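Local atomic coordinates of cortical-lytic enzyme (Bacillus cereus, PDB entry 4S3J), a protein that hydrolyses partially degraded spore cortex peptidoglycan as an N-acetylglucosaminidase during germination, recognising the muramic acid delta-lactam residues specific to spores. Residues R127-Y135 and W418-K429. Residues are numbered along the deposited sequence; the frame is centred on the assembly and turned at random.
Sequences RAINPFLTY and WRLLVENFTITK
Trp-418 and Phe-132 interlock at the apolar centre, each laying a carbon of its own against the other. CB of Trp-418 sits over the middle of the Phe-132 ring, 3.8 Å from its centroid and 6° off the ring normal, while Phe-132 CB packs obliquely beside Trp-418 CE3 at 3.7 Å. Ile-129 lies across one face of the indole: with CG1 beside the backbone N (chi1 -74°), CG2 is left anti to it and rests over the six-membered ring in a CH-pi contact, and CG1 and CD1 extend along the same face toward NE1. Leu-133 CD2 reaches Trp-418 CZ3 obliquely. Val-422 CG1 meets the edge of the Phe-132 ring, 3.3 Å from CD2, and Ile-427 places CG2 and CD1 against the Phe-132 carbonyl oxygen, which is hydrogen-bonded to Ser-107 OG.

Polar contacts take over at the outer end. The Thr-134 hydroxyl donates to Thr-428 O, 2.7 Å from OG1, and its OG1 accepts a hydrogen bond from Ser-107 N. Lys-429, its chain bent at chi2 and chi3, folds back so that NZ donates to Leu-133 O at 2.8 Å, in the carbonyl plane on a lone pair, and to Asn-130 O at 3.0 Å. Asn-130 O also accepts from Leu-133 N, from the opposite face of its plane, and Gly-165 O adds another bond to NZ. These carbonyls probably stabilise the ammonium charge.

The end of helix 120-129, with the 3-10 turn and loop leading into strand 135-143, thus packs on helix 415-424 and the tail after it, outside the parallel strands 104-111, 135-143 and 404-408, closing the ring between the first and last helices of a glycosyl hydrolase family 18 TIM barrel.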
ATOM      1  N   ARG A 127       8.383  -4.016 -13.680  1.00 21.81           N
ATOM      2  CA  ARG A 127       9.421  -5.039 -13.626  1.00 22.20           C
ATOM      3  C   ARG A 127      10.254  -4.937 -12.349  1.00 18.01           C
ATOM      4  O   ARG A 127      10.669  -5.969 -11.796  1.00 19.96           O
ATOM      5  CB  ARG A 127      10.336  -4.945 -14.844  1.00 23.16           C
ATOM      6  CG  ARG A 127       9.665  -5.306 -16.138  1.00 29.30           C
ATOM      7  CD  ARG A 127      10.672  -5.535 -17.253  1.00 43.56           C
ATOM      8  NE  ARG A 127      10.001  -5.969 -18.476  1.00 65.26           N
ATOM      9  CZ  ARG A 127       9.725  -5.181 -19.514  1.00 73.10           C
ATOM     10  NH1 ARG A 127      10.053  -3.893 -19.501  1.00 74.85           N
ATOM     11  NH2 ARG A 127       9.106  -5.687 -20.573  1.00 66.99           N
ATOM     12  N   ALA A 128      10.526  -3.712 -11.909  1.00 19.04           N
ATOM     13  CA  ALA A 128      11.349  -3.504 -10.724  1.00 20.11           C
ATOM     14  C   ALA A 128      10.640  -4.002  -9.467  1.00 22.84           C
ATOM     15  O   ALA A 128      11.269  -4.546  -8.564  1.00 19.28           O
ATOM     16  CB  ALA A 128      11.704  -2.029 -10.564  1.00 17.09           C
ATOM     17  N   ILE A 129       9.322  -3.839  -9.433  1.00 19.87           N
ATOM     18  CA  ILE A 129       8.533  -4.152  -8.242  1.00 14.59           C
ATOM     19  C   ILE A 129       8.090  -5.617  -8.212  1.00 15.97           C
ATOM     20  O   ILE A 129       7.939  -6.193  -7.148  1.00 17.96           O
ATOM     21  CB  ILE A 129       7.320  -3.191  -8.156  1.00 16.85           C
ATOM     22  CG1 ILE A 129       7.837  -1.811  -7.719  1.00 19.12           C
ATOM     23  CG2 ILE A 129       6.256  -3.705  -7.186  1.00 18.91           C
ATOM     24  CD1 ILE A 129       6.798  -0.694  -7.744  1.00 17.24           C
ATOM     25  N   ASN A 130       7.917  -6.217  -9.383  1.00 21.04           N
ATOM     26  CA  ASN A 130       7.381  -7.584  -9.482  1.00 20.93           C
ATOM     27  C   ASN A 130       8.023  -8.639  -8.556  1.00 18.71           C
ATOM     28  O   ASN A 130       7.318  -9.509  -8.026  1.00 20.40           O
ATOM     29  CB  ASN A 130       7.487  -8.079 -10.931  1.00 20.99           C
ATOM     30  CG  ASN A 130       6.640  -9.310 -11.183  1.00 20.76           C
ATOM     31  OD1 ASN A 130       5.467  -9.358 -10.807  1.00 19.93           O
ATOM     32  ND2 ASN A 130       7.245 -10.331 -11.775  1.00 24.18           N
ATOM     33  N   PRO A 131       9.353  -8.604  -8.376  1.00 22.30           N
ATOM     34  CA  PRO A 131       9.957  -9.606  -7.488  1.00 24.61           C
ATOM     35  C   PRO A 131       9.429  -9.548  -6.052  1.00 23.58           C
ATOM     36  O   PRO A 131       9.451 -10.562  -5.356  1.00 27.82           O
ATOM     37  CB  PRO A 131      11.445  -9.248  -7.524  1.00 23.31           C
ATOM     38  CG  PRO A 131      11.643  -8.504  -8.757  1.00 27.79           C
ATOM     39  CD  PRO A 131      10.372  -7.763  -9.024  1.00 24.74           C
ATOM     40  N   PHE A 132       8.927  -8.383  -5.643  1.00 18.12           N
ATOM     41  CA  PHE A 132       8.424  -8.165  -4.291  1.00 20.66           C
ATOM     42  C   PHE A 132       6.936  -8.506  -4.127  1.00 18.69           C
ATOM     43  O   PHE A 132       6.376  -8.272  -3.047  1.00 18.68           O
ATOM     44  CB  PHE A 132       8.616  -6.690  -3.869  1.00 16.38           C
ATOM     45  CG  PHE A 132      10.031  -6.194  -3.912  1.00 17.93           C
ATOM     46  CD1 PHE A 132      10.555  -5.616  -5.060  1.00 18.59           C
ATOM     47  CD2 PHE A 132      10.817  -6.257  -2.775  1.00 22.61           C
ATOM     48  CE1 PHE A 132      11.849  -5.141  -5.080  1.00 24.11           C
ATOM     49  CE2 PHE A 132      12.114  -5.783  -2.792  1.00 21.26           C
ATOM     50  CZ  PHE A 132      12.629  -5.227  -3.949  1.00 32.99           C
ATOM     51  N   LEU A 133       6.305  -9.062  -5.170  1.00 17.78           N
ATOM     52  CA  LEU A 133       4.851  -9.237  -5.201  1.00 16.15           C
ATOM     53  C   LEU A 133       4.352 -10.678  -5.153  1.00 17.41           C
ATOM     54  O   LEU A 133       4.874 -11.565  -5.840  1.00 20.09           O
ATOM     55  CB  LEU A 133       4.278  -8.621  -6.469  1.00 15.85           C
ATOM     56  CG  LEU A 133       4.522  -7.137  -6.679  1.00 16.09           C
ATOM     57  CD1 LEU A 133       3.788  -6.740  -7.966  1.00 17.57           C
ATOM     58  CD2 LEU A 133       4.047  -6.321  -5.501  1.00 15.92           C
ATOM     59  N   THR A 134       3.297 -10.902  -4.379  1.00 18.49           N
ATOM     60  CA  THR A 134       2.553 -12.149  -4.492  1.00 18.77           C
ATOM     61  C   THR A 134       1.612 -12.061  -5.694  1.00 18.53           C
ATOM     62  O   THR A 134       1.446 -13.031  -6.464  1.00 18.68           O
ATOM     63  CB  THR A 134       1.733 -12.458  -3.217  1.00 18.70           C
ATOM     64  OG1 THR A 134       2.561 -12.326  -2.051  1.00 20.51           O
ATOM     65  CG2 THR A 134       1.154 -13.870  -3.293  1.00 18.43           C
ATOM     66  N   TYR A 135       1.000 -10.881  -5.836  1.00 18.20           N
ATOM     67  CA  TYR A 135       0.026 -10.602  -6.884  1.00 17.71           C
ATOM     68  C   TYR A 135       0.308  -9.278  -7.585  1.00 19.23           C
ATOM     69  O   TYR A 135       0.700  -8.323  -6.930  1.00 17.74           O
ATOM     70  CB  TYR A 135      -1.383 -10.531  -6.299  1.00 19.02           C
ATOM     71  CG  TYR A 135      -1.890 -11.778  -5.633  1.00 17.92           C
ATOM     72  CD1 TYR A 135      -2.508 -12.754  -6.375  1.00 20.18           C
ATOM     73  CD2 TYR A 135      -1.771 -11.956  -4.262  1.00 18.96           C
ATOM     74  CE1 TYR A 135      -2.982 -13.889  -5.786  1.00 24.16           C
ATOM     75  CE2 TYR A 135      -2.251 -13.094  -3.651  1.00 23.81           C
ATOM     76  CZ  TYR A 135      -2.855 -14.057  -4.427  1.00 26.82           C
ATOM     77  OH  TYR A 135      -3.351 -15.219  -3.864  1.00 32.82           O
ATOM     78  N   TRP A 418       9.988  -0.950  -0.612  1.00 12.29           N
ATOM     79  CA  TRP A 418      10.169  -2.300  -1.118  1.00 14.34           C
ATOM     80  C   TRP A 418      11.296  -3.020  -0.373  1.00 14.80           C
ATOM     81  O   TRP A 418      11.155  -4.186  -0.015  1.00 17.05           O
ATOM     82  CB  TRP A 418      10.406  -2.241  -2.630  1.00 18.46           C
ATOM     83  CG  TRP A 418       9.241  -1.554  -3.296  1.00 15.28           C
ATOM     84  CD1 TRP A 418       9.216  -0.307  -3.834  1.00 13.47           C
ATOM     85  CD2 TRP A 418       7.909  -2.072  -3.421  1.00 13.98           C
ATOM     86  NE1 TRP A 418       7.951  -0.019  -4.319  1.00 14.78           N
ATOM     87  CE2 TRP A 418       7.131  -1.084  -4.063  1.00 15.47           C
ATOM     88  CE3 TRP A 418       7.304  -3.275  -3.064  1.00 16.47           C
ATOM     89  CZ2 TRP A 418       5.781  -1.278  -4.356  1.00 17.63           C
ATOM     90  CZ3 TRP A 418       5.967  -3.455  -3.352  1.00 18.58           C
ATOM     91  CH2 TRP A 418       5.230  -2.469  -3.993  1.00 15.78           C
ATOM     92  N   ARG A 419      12.368  -2.303  -0.061  1.00 13.95           N
ATOM     93  CA  ARG A 419      13.442  -2.891   0.728  1.00 13.30           C
ATOM     94  C   ARG A 419      12.950  -3.239   2.134  1.00 15.73           C
ATOM     95  O   ARG A 419      13.273  -4.298   2.655  1.00 17.32           O
ATOM     96  CB  ARG A 419      14.648  -1.959   0.796  1.00 14.76           C
ATOM     97  CG  ARG A 419      15.757  -2.509   1.697  1.00 22.92           C
ATOM     98  CD  ARG A 419      16.342  -3.804   1.136  1.00 27.77           C
ATOM     99  NE  ARG A 419      17.394  -4.357   1.989  1.00 29.29           N
ATOM    100  CZ  ARG A 419      18.680  -4.020   1.915  1.00 48.75           C
ATOM    101  NH1 ARG A 419      19.087  -3.095   1.049  1.00 32.21           N
ATOM    102  NH2 ARG A 419      19.559  -4.586   2.735  1.00 47.68           N
ATOM    103  N   LEU A 420      12.185  -2.355   2.763  1.00 13.57           N
ATOM    104  CA  LEU A 420      11.695  -2.637   4.104  1.00 16.46           C
ATOM    105  C   LEU A 420      10.702  -3.798   4.102  1.00 15.07           C
ATOM    106  O   LEU A 420      10.622  -4.549   5.064  1.00 15.49           O
ATOM    107  CB  LEU A 420      11.072  -1.390   4.723  1.00 15.26           C
ATOM    108  CG  LEU A 420      12.082  -0.321   5.150  1.00 17.71           C
ATOM    109  CD1 LEU A 420      11.328   0.945   5.502  1.00 27.97           C
ATOM    110  CD2 LEU A 420      12.943  -0.801   6.293  1.00 25.65           C
ATOM    111  N   LEU A 421       9.937  -3.951   3.018  1.00 12.04           N
ATOM    112  CA  LEU A 421       8.999  -5.058   2.931  1.00 14.87           C
ATOM    113  C   LEU A 421       9.744  -6.389   3.072  1.00 15.44           C
ATOM    114  O   LEU A 421       9.312  -7.266   3.843  1.00 16.74           O
ATOM    115  CB  LEU A 421       8.231  -5.010   1.601  1.00 15.68           C
ATOM    116  CG  LEU A 421       7.129  -6.064   1.441  1.00 21.06           C
ATOM    117  CD1 LEU A 421       5.937  -5.812   2.387  1.00 15.68           C
ATOM    118  CD2 LEU A 421       6.678  -6.110   0.005  1.00 18.23           C
ATOM    119  N   VAL A 422      10.834  -6.549   2.320  1.00 17.83           N
ATOM    120  CA  VAL A 422      11.612  -7.801   2.365  1.00 22.11           C
ATOM    121  C   VAL A 422      12.455  -7.938   3.637  1.00 22.40           C
ATOM    122  O   VAL A 422      12.771  -9.066   4.053  1.00 21.05           O
ATOM    123  CB  VAL A 422      12.554  -7.964   1.140  1.00 29.90           C
ATOM    124  CG1 VAL A 422      11.760  -8.002  -0.128  1.00 57.79           C
ATOM    125  CG2 VAL A 422      13.573  -6.880   1.066  1.00 28.34           C
ATOM    126  N   GLU A 423      12.808  -6.824   4.277  1.00 18.49           N
ATOM    127  CA  GLU A 423      13.521  -6.898   5.548  1.00 17.66           C
ATOM    128  C   GLU A 423      12.591  -7.377   6.657  1.00 18.75           C
ATOM    129  O   GLU A 423      12.990  -8.135   7.543  1.00 21.19           O
ATOM    130  CB  GLU A 423      14.096  -5.534   5.927  1.00 20.95           C
ATOM    131  CG  GLU A 423      15.276  -5.106   5.075  1.00 28.72           C
ATOM    132  CD  GLU A 423      16.526  -5.955   5.295  1.00 27.55           C
ATOM    133  OE1 GLU A 423      16.817  -6.339   6.454  1.00 28.80           O
ATOM    134  OE2 GLU A 423      17.211  -6.241   4.299  1.00 28.96           O
ATOM    135  N   ASN A 424      11.327  -6.983   6.562  1.00 14.88           N
ATOM    136  CA  ASN A 424      10.363  -7.254   7.630  1.00 15.62           C
ATOM    137  C   ASN A 424       9.699  -8.604   7.574  1.00 20.46           C
ATOM    138  O   ASN A 424       9.333  -9.142   8.605  1.00 20.41           O
ATOM    139  CB  ASN A 424       9.256  -6.198   7.609  1.00 14.40           C
ATOM    140  CG  ASN A 424       9.587  -4.988   8.448  1.00 19.20           C
ATOM    141  OD1 ASN A 424       9.210  -4.907   9.615  1.00 17.67           O
ATOM    142  ND2 ASN A 424      10.275  -4.015   7.853  1.00 17.24           N
ATOM    143  N   PHE A 425       9.513  -9.098   6.353  1.00 16.69           N
ATOM    144  CA  PHE A 425       8.682 -10.249   6.057  1.00 18.70           C
ATOM    145  C   PHE A 425       9.314 -11.192   5.059  1.00 17.84           C
ATOM    146  O   PHE A 425      10.135 -10.797   4.231  1.00 19.60           O
ATOM    147  CB  PHE A 425       7.335  -9.820   5.448  1.00 20.70           C
ATOM    148  CG  PHE A 425       6.503  -8.898   6.308  1.00 18.36           C
ATOM    149  CD1 PHE A 425       5.872  -9.362   7.447  1.00 21.71           C
ATOM    150  CD2 PHE A 425       6.316  -7.568   5.937  1.00 16.21           C
ATOM    151  CE1 PHE A 425       5.096  -8.520   8.213  1.00 24.97           C
ATOM    152  CE2 PHE A 425       5.527  -6.730   6.695  1.00 18.88           C
ATOM    153  CZ  PHE A 425       4.921  -7.200   7.829  1.00 20.19           C
ATOM    154  N   THR A 426       8.850 -12.440   5.084  1.00 19.83           N
ATOM    155  CA  THR A 426       9.063 -13.346   3.976  1.00 20.12           C
ATOM    156  C   THR A 426       7.917 -13.158   3.002  1.00 22.91           C
ATOM    157  O   THR A 426       6.772 -13.294   3.381  1.00 28.11           O
ATOM    158  CB  THR A 426       9.119 -14.799   4.454  1.00 26.76           C
ATOM    159  OG1 THR A 426      10.244 -14.951   5.325  1.00 27.22           O
ATOM    160  CG2 THR A 426       9.261 -15.733   3.300  1.00 30.00           C
ATOM    161  N   ILE A 427       8.216 -12.763   1.774  1.00 20.02           N
ATOM    162  CA  ILE A 427       7.154 -12.477   0.802  1.00 21.06           C
ATOM    163  C   ILE A 427       6.742 -13.777   0.119  1.00 26.42           C
ATOM    164  O   ILE A 427       7.549 -14.435  -0.533  1.00 24.19           O
ATOM    165  CB  ILE A 427       7.612 -11.434  -0.234  1.00 21.48           C
ATOM    166  CG1 ILE A 427       7.971 -10.127   0.492  1.00 20.49           C
ATOM    167  CG2 ILE A 427       6.563 -11.225  -1.308  1.00 23.68           C
ATOM    168  CD1 ILE A 427       8.639  -9.133  -0.364  1.00 26.79           C
ATOM    169  N   THR A 428       5.472 -14.127   0.262  1.00 23.27           N
ATOM    170  CA  THR A 428       4.933 -15.344  -0.316  1.00 24.50           C
ATOM    171  C   THR A 428       4.916 -15.272  -1.834  1.00 22.91           C
ATOM    172  O   THR A 428       4.432 -14.296  -2.410  1.00 20.69           O
ATOM    173  CB  THR A 428       3.520 -15.581   0.199  1.00 23.04           C
ATOM    174  OG1 THR A 428       3.558 -15.777   1.615  1.00 25.63           O
ATOM    175  CG2 THR A 428       2.869 -16.801  -0.466  1.00 28.22           C
ATOM    176  N   LYS A 429       5.458 -16.304  -2.472  1.00 24.65           N
ATOM    177  CA  LYS A 429       5.368 -16.462  -3.918  1.00 24.90           C
ATOM    178  C   LYS A 429       4.630 -17.763  -4.201  1.00 24.43           C
ATOM    179  O   LYS A 429       5.006 -18.817  -3.689  1.00 29.99           O
ATOM    180  CB  LYS A 429       6.746 -16.478  -4.572  1.00 28.83           C
ATOM    181  CG  LYS A 429       7.491 -15.153  -4.509  1.00 33.64           C
ATOM    182  CD  LYS A 429       6.833 -14.112  -5.403  1.00 33.50           C
ATOM    183  CE  LYS A 429       7.847 -13.336  -6.212  1.00 35.16           C
ATOM    184  NZ  LYS A 429       7.207 -12.376  -7.135  1.00 24.40           N
TER